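Local coordinates for major capsid protein (Faustovirus, PDB 5J7O) that forms the capsid shell of a large double-stranded DNA virus, as a double jelly-roll subunit that associates in threes, at residues K75-T80 with V389-L394; T88-I93 with F321-I326; V104-L109 with E393-N398. All blocks are in the same frame, centred on the assembly; numbering follows the deposited sequence.

Interaction 1: K75-T80 with V389-L394; sequences KTRPNT and VQNIEL
Lys75 meets Glu393 through the end of its chain, Lys75 NZ lying 2.9 Å from Glu393 OE2 in a salt bridge formed on the syn side of the carboxylate. The chain is extended as far as CE and then bends at its last torsion (chi4 76°), which turns the ammonium back toward the acid. A water that donates to Glu393 OE1 at 2.6 Å also accepts weakly from Lys75 NZ, giving a second path between the charges. Lys75 also packs on Tyr540 of the second subunit. Next comes Thr76, whose antiparallel hydrogen-bonded pair with Leu394 is the single beta bridge here and joins the end of strand 69-76 to strand 389-401 in one sheet of the double jelly-roll protein: Thr76 N to Leu394 O and Leu394 N to Thr76 O both measure 3.0 Å. The strand ends here, and the chain runs on across 389-394, still in contact through Arg77 and Pro78.

Arg77 uses its guanidinium in two distinct ways. At its edge, in plane, Arg77 NH1 donates to Asn391 OD1 over 2.8 Å, nearly straight along the amide C=O, with the two planar groups 82° apart. Over one face, Glu393 OE2 sits 3.5 Å from Arg77 CZ, and the carboxylate stacks on the guanidinium with only 8° between planes. No N-H points at that oxygen, so the long ion pair from NH2 to OE2 is electrostatic alone. Pro78 CG then touches Ile392 CG2 at 4.2 Å.

In this salt-bridge network one carboxylate oxygen answers two cations, which would be expected to keep the buried Glu393 ionised.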
loop_
_atom_site.group_PDB
_atom_site.type_symbol
_atom_site.label_atom_id
_atom_site.label_comp_id
_atom_site.label_asym_id
_atom_site.label_seq_id
_atom_site.Cartn_x
_atom_site.Cartn_y
_atom_site.Cartn_z
ATOM N N LYS B 75 -0.129 -32.398 -13.130
ATOM C CA LYS B 75 -1.090 -32.463 -12.039
ATOM C C LYS B 75 -1.595 -33.889 -11.874
ATOM O O LYS B 75 -1.812 -34.602 -12.860
ATOM C CB LYS B 75 -2.261 -31.501 -12.271
ATOM C CG LYS B 75 -3.115 -31.785 -13.495
ATOM C CD LYS B 75 -4.130 -30.669 -13.703
ATOM C CE LYS B 75 -5.104 -30.984 -14.827
ATOM N NZ LYS B 75 -6.135 -31.974 -14.411
ATOM N N THR B 76 -1.767 -34.304 -10.621
ATOM C CA THR B 76 -2.191 -35.658 -10.308
ATOM C C THR B 76 -3.254 -35.617 -9.218
ATOM O O THR B 76 -3.372 -34.645 -8.469
ATOM C CB THR B 76 -1.011 -36.536 -9.864
ATOM O OG1 THR B 76 -1.440 -37.900 -9.762
ATOM C CG2 THR B 76 -0.478 -36.076 -8.514
ATOM N N ARG B 77 -4.029 -36.690 -9.143
ATOM C CA ARG B 77 -5.122 -36.833 -8.198
ATOM C C ARG B 77 -4.686 -37.645 -6.987
ATOM O O ARG B 77 -3.701 -38.389 -7.046
ATOM C CB ARG B 77 -6.321 -37.507 -8.875
ATOM C CG ARG B 77 -6.906 -36.699 -10.015
ATOM C CD ARG B 77 -8.311 -37.159 -10.359
ATOM N NE ARG B 77 -8.907 -36.326 -11.399
ATOM C CZ ARG B 77 -9.466 -35.141 -11.176
ATOM N NH1 ARG B 77 -9.504 -34.644 -9.947
ATOM N NH2 ARG B 77 -9.984 -34.450 -12.182
ATOM N N PRO B 78 -5.387 -37.520 -5.863
ATOM C CA PRO B 78 -5.005 -38.284 -4.673
ATOM C C PRO B 78 -5.323 -39.765 -4.817
ATOM O O PRO B 78 -6.194 -40.177 -5.587
ATOM C CB PRO B 78 -5.843 -37.650 -3.559
ATOM C CG PRO B 78 -7.023 -37.082 -4.263
ATOM C CD PRO B 78 -6.502 -36.596 -5.584
ATOM N N ASN B 79 -4.591 -40.569 -4.049
ATOM C CA ASN B 79 -4.819 -42.007 -3.981
ATOM C C ASN B 79 -5.985 -42.375 -3.076
ATOM O O ASN B 79 -6.321 -43.560 -2.979
ATOM C CB ASN B 79 -3.558 -42.719 -3.484
ATOM C CG ASN B 79 -2.291 -42.177 -4.113
ATOM O OD1 ASN B 79 -2.235 -41.939 -5.320
ATOM N ND2 ASN B 79 -1.265 -41.972 -3.294
ATOM N N THR B 80 -6.609 -41.397 -2.420
ATOM C CA THR B 80 -7.561 -41.644 -1.345
ATOM C C THR B 80 -8.997 -41.298 -1.736
ATOM O O THR B 80 -9.823 -40.991 -0.875
ATOM C CB THR B 80 -7.148 -40.871 -0.095
ATOM O OG1 THR B 80 -6.787 -39.533 -0.457
ATOM C CG2 THR B 80 -5.961 -41.545 0.576
ATOM N N VAL B 389 -15.947 -30.904 -1.280
ATOM C CA VAL B 389 -14.671 -30.554 -1.898
ATOM C C VAL B 389 -14.726 -31.104 -3.320
ATOM O O VAL B 389 -14.547 -32.301 -3.544
ATOM C CB VAL B 389 -13.478 -31.111 -1.116
ATOM C CG1 VAL B 389 -12.182 -30.854 -1.873
ATOM C CG2 VAL B 389 -13.418 -30.493 0.273
ATOM N N GLN B 390 -14.996 -30.227 -4.287
ATOM C CA GLN B 390 -15.297 -30.675 -5.640
ATOM C C GLN B 390 -14.068 -31.155 -6.400
ATOM O O GLN B 390 -14.210 -31.960 -7.326
ATOM C CB GLN B 390 -15.987 -29.551 -6.416
ATOM C CG GLN B 390 -17.297 -29.108 -5.786
ATOM C CD GLN B 390 -18.024 -28.068 -6.611
ATOM O OE1 GLN B 390 -17.499 -26.986 -6.873
ATOM N NE2 GLN B 390 -19.243 -28.394 -7.028
ATOM N N ASN B 391 -12.874 -30.695 -6.031
ATOM C CA ASN B 391 -11.665 -31.119 -6.720
ATOM C C ASN B 391 -10.453 -30.763 -5.873
ATOM O O ASN B 391 -10.412 -29.697 -5.255
ATOM C CB ASN B 391 -11.551 -30.466 -8.104
ATOM C CG ASN B 391 -10.289 -30.872 -8.839
ATOM O OD1 ASN B 391 -10.141 -32.023 -9.253
ATOM N ND2 ASN B 391 -9.373 -29.927 -9.012
ATOM N N ILE B 392 -9.475 -31.667 -5.844
ATOM C CA ILE B 392 -8.173 -31.362 -5.264
ATOM C C ILE B 392 -7.100 -32.114 -6.045
ATOM O O ILE B 392 -7.170 -33.336 -6.218
ATOM C CB ILE B 392 -8.131 -31.672 -3.753
ATOM C CG1 ILE B 392 -6.830 -31.152 -3.139
ATOM C CG2 ILE B 392 -8.308 -33.157 -3.471
ATOM C CD1 ILE B 392 -6.834 -31.125 -1.628
ATOM N N GLU B 393 -6.119 -31.375 -6.559
ATOM C CA GLU B 393 -5.070 -31.936 -7.397
ATOM C C GLU B 393 -3.741 -31.294 -7.037
ATOM O O GLU B 393 -3.680 -30.096 -6.747
ATOM C CB GLU B 393 -5.365 -31.720 -8.889
ATOM C CG GLU B 393 -6.401 -32.664 -9.476
ATOM C CD GLU B 393 -6.724 -32.343 -10.924
ATOM O OE1 GLU B 393 -7.154 -31.202 -11.201
ATOM O OE2 GLU B 393 -6.540 -33.227 -11.787
ATOM N N LEU B 394 -2.679 -32.094 -7.061
ATOM C CA LEU B 394 -1.332 -31.619 -6.777
ATOM C C LEU B 394 -0.617 -31.319 -8.088
ATOM O O LEU B 394 -0.500 -32.196 -8.951
ATOM C CB LEU B 394 -0.543 -32.648 -5.967
ATOM C CG LEU B 394 0.948 -32.338 -5.806
ATOM C CD1 LEU B 394 1.155 -31.019 -5.074
ATOM C CD2 LEU B 394 1.669 -33.472 -5.095
HETATM O O HOH W 1 -9.106 -30.910 -12.916
#

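Interaction 2: T88-I93 with F321-I326; sequences TIQFSI and FITVDI
Phe91 with Ile322 and Ile89 with Val324 face each other as two cross-strand pairs at the middle of the apolar face of this antiparallel strand pair. Toward one end Ile89 CD1 packs 3.6 Å from Ile326 CG1, and toward the other Ile93 CD1 comes within 4.1 Å of Ile322 CG1. The backbones beneath are closely matched: the strand directions differ by 162°, and both central pairs are hydrogen-bonded. Of their four N-H...O bonds the shortest, Val324 N to Ile89 O, measures 2.7 Å. The longest, Ile322 N to Phe91 O, measures 2.9 Å.

The reverse face carries the polar residues. There the Gln90 amide lies over the Phe321 ring, its plane 16° from that of the ring and Gln90 CD 3.5 Å from Phe321 CD1. Gln90 CG stands opposite the backbone N (chi1 -172°) and the chain runs on extended, which carries the amide across to the ring. From this position Gln90 NE2 also makes a weak hydrogen bond to Thr323 OG1, at 3.5 Å. Ser92 OG approaches Phe321 CE1 obliquely to 3.2 Å, but its hydrogen-bonding partner is Asn79. At the outer edge, the Thr88 and Thr323 methyls touch, while Thr88 OG1 donates to Asp325 OD1 at 2.9 Å, approaching from above the carboxylate plane.

Strand 88-92 is one of the two edge strands of its four-stranded sheet within the chain, and strand 320-326 lies between it and strand 186-193. The apolar face looks across to the second sheet, where Ile392 and Leu394 of strand 389-401 and Met103 of strand 99-109 pack against it, as in a jelly-roll sandwich.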
loop_
_atom_site.group_PDB
_atom_site.type_symbol
_atom_site.label_atom_id
_atom_site.label_comp_id
_atom_site.label_asym_id
_atom_site.label_seq_id
_atom_site.Cartn_x
_atom_site.Cartn_y
_atom_site.Cartn_z
ATOM N N THR B 88 -7.622 -37.079 5.622
ATOM C CA THR B 88 -6.254 -37.120 5.125
ATOM C C THR B 88 -6.266 -37.400 3.629
ATOM O O THR B 88 -6.881 -38.371 3.177
ATOM C CB THR B 88 -5.435 -38.185 5.858
ATOM O OG1 THR B 88 -5.245 -37.791 7.222
ATOM C CG2 THR B 88 -4.078 -38.365 5.197
ATOM N N ILE B 89 -5.591 -36.543 2.868
ATOM C CA ILE B 89 -5.482 -36.663 1.419
ATOM C C ILE B 89 -4.021 -36.924 1.084
ATOM O O ILE B 89 -3.130 -36.232 1.591
ATOM C CB ILE B 89 -5.997 -35.396 0.716
ATOM C CG1 ILE B 89 -7.465 -35.151 1.068
ATOM C CG2 ILE B 89 -5.813 -35.498 -0.784
ATOM C CD1 ILE B 89 -8.017 -33.863 0.504
ATOM N N GLN B 90 -3.770 -37.923 0.239
ATOM C CA GLN B 90 -2.407 -38.314 -0.096
ATOM C C GLN B 90 -2.232 -38.385 -1.604
ATOM O O GLN B 90 -3.015 -39.044 -2.295
ATOM C CB GLN B 90 -2.040 -39.661 0.528
ATOM C CG GLN B 90 -0.570 -40.009 0.369
ATOM C CD GLN B 90 -0.261 -41.441 0.743
ATOM O OE1 GLN B 90 -0.757 -42.379 0.119
ATOM N NE2 GLN B 90 0.566 -41.620 1.767
ATOM N N PHE B 91 -1.197 -37.716 -2.104
ATOM C CA PHE B 91 -0.805 -37.780 -3.503
ATOM C C PHE B 91 0.487 -38.573 -3.635
ATOM O O PHE B 91 1.389 -38.452 -2.801
ATOM C CB PHE B 91 -0.583 -36.383 -4.094
ATOM C CG PHE B 91 -1.762 -35.466 -3.970
ATOM C CD1 PHE B 91 -1.943 -34.700 -2.831
ATOM C CD2 PHE B 91 -2.675 -35.347 -5.005
ATOM C CE1 PHE B 91 -3.022 -33.845 -2.718
ATOM C CE2 PHE B 91 -3.756 -34.493 -4.898
ATOM C CZ PHE B 91 -3.929 -33.742 -3.753
ATOM N N SER B 92 0.574 -39.382 -4.684
ATOM C CA SER B 92 1.864 -39.890 -5.115
ATOM C C SER B 92 2.538 -38.854 -6.005
ATOM O O SER B 92 1.876 -38.106 -6.729
ATOM C CB SER B 92 1.713 -41.211 -5.870
ATOM O OG SER B 92 1.338 -42.264 -5.000
ATOM N N ILE B 93 3.861 -38.799 -5.928
ATOM C CA ILE B 93 4.629 -37.932 -6.818
ATOM C C ILE B 93 4.982 -38.757 -8.049
ATOM O O ILE B 93 5.885 -39.604 -7.989
ATOM C CB ILE B 93 5.879 -37.371 -6.123
ATOM C CG1 ILE B 93 5.481 -36.641 -4.838
ATOM C CG2 ILE B 93 6.623 -36.427 -7.055
ATOM C CD1 ILE B 93 6.652 -36.119 -4.039
ATOM N N PHE B 321 5.476 -39.518 -1.148
ATOM C CA PHE B 321 4.092 -39.074 -1.092
ATOM C C PHE B 321 4.017 -37.663 -0.533
ATOM O O PHE B 321 4.897 -37.222 0.212
ATOM C CB PHE B 321 3.230 -40.002 -0.228
ATOM C CG PHE B 321 3.207 -41.426 -0.697
ATOM C CD1 PHE B 321 2.283 -41.843 -1.641
ATOM C CD2 PHE B 321 4.102 -42.351 -0.187
ATOM C CE1 PHE B 321 2.257 -43.155 -2.071
ATOM C CE2 PHE B 321 4.081 -43.664 -0.615
ATOM C CZ PHE B 321 3.157 -44.066 -1.557
ATOM N N ILE B 322 2.950 -36.961 -0.905
ATOM C CA ILE B 322 2.561 -35.703 -0.280
ATOM C C ILE B 322 1.241 -35.952 0.436
ATOM O O ILE B 322 0.217 -36.223 -0.204
ATOM C CB ILE B 322 2.436 -34.563 -1.301
ATOM C CG1 ILE B 322 3.808 -34.203 -1.871
ATOM C CG2 ILE B 322 1.791 -33.345 -0.655
ATOM C CD1 ILE B 322 4.798 -33.727 -0.828
ATOM N N THR B 323 1.265 -35.878 1.762
ATOM C CA THR B 323 0.093 -36.116 2.593
ATOM C C THR B 323 -0.389 -34.790 3.166
ATOM O O THR B 323 0.416 -33.991 3.653
ATOM C CB THR B 323 0.415 -37.104 3.718
ATOM O OG1 THR B 323 0.580 -38.417 3.168
ATOM C CG2 THR B 323 -0.695 -37.126 4.757
ATOM N N VAL B 324 -1.698 -34.556 3.097
ATOM C CA VAL B 324 -2.298 -33.303 3.537
ATOM C C VAL B 324 -3.471 -33.621 4.454
ATOM O O VAL B 324 -4.400 -34.332 4.054
ATOM C CB VAL B 324 -2.764 -32.438 2.354
ATOM C CG1 VAL B 324 -3.376 -31.148 2.860
ATOM C CG2 VAL B 324 -1.606 -32.146 1.409
ATOM N N ASP B 325 -3.429 -33.096 5.677
ATOM C CA ASP B 325 -4.563 -33.160 6.589
ATOM C C ASP B 325 -5.441 -31.934 6.377
ATOM O O ASP B 325 -4.938 -30.807 6.309
ATOM C CB ASP B 325 -4.094 -33.235 8.042
ATOM C CG ASP B 325 -3.368 -34.528 8.356
ATOM O OD1 ASP B 325 -3.527 -35.504 7.592
ATOM O OD2 ASP B 325 -2.642 -34.572 9.373
ATOM N N ILE B 326 -6.749 -32.153 6.270
ATOM C CA ILE B 326 -7.705 -31.104 5.937
ATOM C C ILE B 326 -8.479 -30.726 7.193
ATOM O O ILE B 326 -8.950 -31.602 7.930
ATOM C CB ILE B 326 -8.653 -31.546 4.809
ATOM C CG1 ILE B 326 -7.848 -31.887 3.555
ATOM C CG2 ILE B 326 -9.666 -30.456 4.503
ATOM C CD1 ILE B 326 -7.025 -30.732 3.025
#

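Interaction 3: V104-L109 with E393-N398; sequences VVHVQL and ELYINN
Tyr395, Val104 and His106 carry this antiparallel pairing of strands 99-109 and 389-401, two neighbours in one sheet, consistent with a jelly roll of this double jelly-roll protein. The strand directions lie 154° apart. Val104 and Tyr395 form a hydrogen-bonded pair, in which Tyr395 N reaches Val104 O at 2.7 Å and Val104 N returns the bond to Tyr395 O at 3.0 Å. Their side chains lie on the same face, where Val104 CG1 packs 3.6 Å from Tyr395 CB. On the opposite face Val105 CG2 touches Leu394 CD1, also at 3.6 Å.

His106 pairs with Glu393, His106 N lying 2.8 Å from Glu393 O. With His106 CG set opposite the backbone N (chi1 174°), the imidazole leads away from segment 393-398, toward Asn391 of the same strand, and the part that packs on the segment is His106 CB, 3.7 Å from Tyr395 CE1. Phe296 completes the aromatic group, stacking on His106 and meeting Tyr395 edge-to-face, while His106 NE2 is hydrogen-bonded to Asn294. The tyrosine ring also meets Tyr540 of the second subunit, so this face of the sheet reaches the interface of the trimer.

A water links the three polar ends. It donates to Glu393 OE1, the carboxylate whose other oxygen pairs with Lys75, and is hydrogen-bonded to His106 ND1 at 2.6 Å and to Tyr395 OH at 2.7 Å, lying in the plane of the tyrosine ring.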
loop_
_atom_site.group_PDB
_atom_site.type_symbol
_atom_site.label_atom_id
_atom_site.label_comp_id
_atom_site.label_asym_id
_atom_site.label_seq_id
_atom_site.Cartn_x
_atom_site.Cartn_y
_atom_site.Cartn_z
ATOM N N VAL B 104 2.107 -27.012 -5.935
ATOM C CA VAL B 104 0.942 -26.211 -5.581
ATOM C C VAL B 104 -0.295 -27.086 -5.734
ATOM O O VAL B 104 -0.385 -27.899 -6.659
ATOM C CB VAL B 104 0.863 -24.926 -6.438
ATOM C CG1 VAL B 104 0.671 -25.256 -7.912
ATOM C CG2 VAL B 104 -0.233 -24.007 -5.936
ATOM N N VAL B 105 -1.238 -26.939 -4.809
ATOM C CA VAL B 105 -2.403 -27.812 -4.721
ATOM C C VAL B 105 -3.649 -26.999 -5.045
ATOM O O VAL B 105 -3.952 -26.011 -4.365
ATOM C CB VAL B 105 -2.521 -28.463 -3.336
ATOM C CG1 VAL B 105 -3.799 -29.274 -3.242
ATOM C CG2 VAL B 105 -1.312 -29.339 -3.056
ATOM N N HIS B 106 -4.372 -27.419 -6.080
ATOM C CA HIS B 106 -5.642 -26.801 -6.432
ATOM C C HIS B 106 -6.743 -27.380 -5.552
ATOM O O HIS B 106 -6.960 -28.594 -5.546
ATOM C CB HIS B 106 -5.956 -27.034 -7.909
ATOM C CG HIS B 106 -7.308 -26.545 -8.328
ATOM N ND1 HIS B 106 -8.062 -27.178 -9.294
ATOM C CD2 HIS B 106 -8.040 -25.483 -7.917
ATOM C CE1 HIS B 106 -9.200 -26.528 -9.457
ATOM N NE2 HIS B 106 -9.213 -25.496 -8.633
ATOM N N VAL B 107 -7.427 -26.520 -4.801
ATOM C CA VAL B 107 -8.556 -26.921 -3.971
ATOM C C VAL B 107 -9.798 -26.203 -4.476
ATOM O O VAL B 107 -9.755 -25.006 -4.775
ATOM C CB VAL B 107 -8.319 -26.612 -2.479
ATOM C CG1 VAL B 107 -9.420 -27.234 -1.629
ATOM C CG2 VAL B 107 -6.951 -27.108 -2.042
ATOM N N GLN B 108 -10.905 -26.938 -4.568
ATOM C CA GLN B 108 -12.155 -26.412 -5.101
ATOM C C GLN B 108 -13.276 -26.728 -4.125
ATOM O O GLN B 108 -13.568 -27.900 -3.869
ATOM C CB GLN B 108 -12.452 -27.006 -6.480
ATOM C CG GLN B 108 -13.400 -26.180 -7.327
ATOM C CD GLN B 108 -13.541 -26.730 -8.733
ATOM O OE1 GLN B 108 -13.917 -27.885 -8.924
ATOM N NE2 GLN B 108 -13.230 -25.905 -9.725
ATOM N N LEU B 109 -13.903 -25.686 -3.587
ATOM C CA LEU B 109 -14.967 -25.821 -2.601
ATOM C C LEU B 109 -16.275 -25.324 -3.202
ATOM O O LEU B 109 -16.326 -24.223 -3.762
ATOM C CB LEU B 109 -14.624 -25.046 -1.328
ATOM C CG LEU B 109 -13.259 -25.400 -0.733
ATOM C CD1 LEU B 109 -12.920 -24.502 0.448
ATOM C CD2 LEU B 109 -13.215 -26.865 -0.325
ATOM N N GLU B 393 -6.119 -31.375 -6.559
ATOM C CA GLU B 393 -5.070 -31.936 -7.397
ATOM C C GLU B 393 -3.741 -31.294 -7.037
ATOM O O GLU B 393 -3.680 -30.096 -6.747
ATOM C CB GLU B 393 -5.365 -31.720 -8.889
ATOM C CG GLU B 393 -6.401 -32.664 -9.476
ATOM C CD GLU B 393 -6.724 -32.343 -10.924
ATOM O OE1 GLU B 393 -7.154 -31.202 -11.201
ATOM O OE2 GLU B 393 -6.540 -33.227 -11.787
ATOM N N LEU B 394 -2.679 -32.094 -7.061
ATOM C CA LEU B 394 -1.332 -31.619 -6.777
ATOM C C LEU B 394 -0.617 -31.319 -8.088
ATOM O O LEU B 394 -0.500 -32.196 -8.951
ATOM C CB LEU B 394 -0.543 -32.648 -5.967
ATOM C CG LEU B 394 0.948 -32.338 -5.806
ATOM C CD1 LEU B 394 1.155 -31.019 -5.074
ATOM C CD2 LEU B 394 1.669 -33.472 -5.095
ATOM N N TYR B 395 -0.142 -30.086 -8.233
ATOM C CA TYR B 395 0.626 -29.665 -9.395
ATOM C C TYR B 395 2.109 -29.723 -9.054
ATOM O O TYR B 395 2.542 -29.146 -8.051
ATOM C CB TYR B 395 0.237 -28.250 -9.828
ATOM C CG TYR B 395 -1.128 -28.136 -10.472
ATOM C CD1 TYR B 395 -2.274 -28.545 -9.802
ATOM C CD2 TYR B 395 -1.272 -27.599 -11.744
ATOM C CE1 TYR B 395 -3.521 -28.438 -10.387
ATOM C CE2 TYR B 395 -2.515 -27.486 -12.336
ATOM C CZ TYR B 395 -3.636 -27.907 -11.653
ATOM O OH TYR B 395 -4.877 -27.798 -12.237
ATOM N N ILE B 396 2.881 -30.421 -9.882
ATOM C CA ILE B 396 4.304 -30.637 -9.642
ATOM C C ILE B 396 5.081 -30.167 -10.862
ATOM O O ILE B 396 4.809 -30.610 -11.984
ATOM C CB ILE B 396 4.617 -32.115 -9.348
ATOM C CG1 ILE B 396 3.705 -32.650 -8.243
ATOM C CG2 ILE B 396 6.080 -32.281 -8.961
ATOM C CD1 ILE B 396 3.760 -34.152 -8.091
ATOM N N ASN B 397 6.046 -29.280 -10.643
ATOM C CA ASN B 397 6.953 -28.872 -11.705
ATOM C C ASN B 397 8.012 -29.947 -11.902
ATOM O O ASN B 397 8.635 -30.400 -10.937
ATOM C CB ASN B 397 7.607 -27.532 -11.369
ATOM C CG ASN B 397 8.347 -26.931 -12.548
ATOM O OD1 ASN B 397 8.212 -27.393 -13.680
ATOM N ND2 ASN B 397 9.129 -25.891 -12.289
ATOM N N ASN B 398 8.210 -30.363 -13.150
ATOM C CA ASN B 398 9.151 -31.421 -13.488
ATOM C C ASN B 398 10.248 -30.863 -14.381
ATOM O O ASN B 398 9.963 -30.280 -15.431
ATOM C CB ASN B 398 8.442 -32.586 -14.181
ATOM C CG ASN B 398 7.662 -33.446 -13.212
ATOM O OD1 ASN B 398 8.156 -34.470 -12.739
ATOM N ND2 ASN B 398 6.441 -33.030 -12.898
HETATM O O HOH W 2 -7.287 -28.622 -11.286
#

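Interactions 1 and 3, with centres about 7 Å apart, share Glu393 and Leu394 and lie in one sheet, where strand 389-401 pairs with both strand 69-76 and strand 99-109. Interaction 2 belongs to another sheet, its centre about 9 Å from that of interaction 1 and 11 Å from that of interaction 3. Phe91 bridges the layers, its CE2 3.4 Å from Leu394 N, and Asn79 ties the turn after strand 69-76 to Gln90 and Ser92. Along the chain 75-80, 88-93 and 104-109 come first, and their partners 321-326 and 389-398 follow more than 200 residues later, closing a sandwich consistent with one of the two jelly rolls.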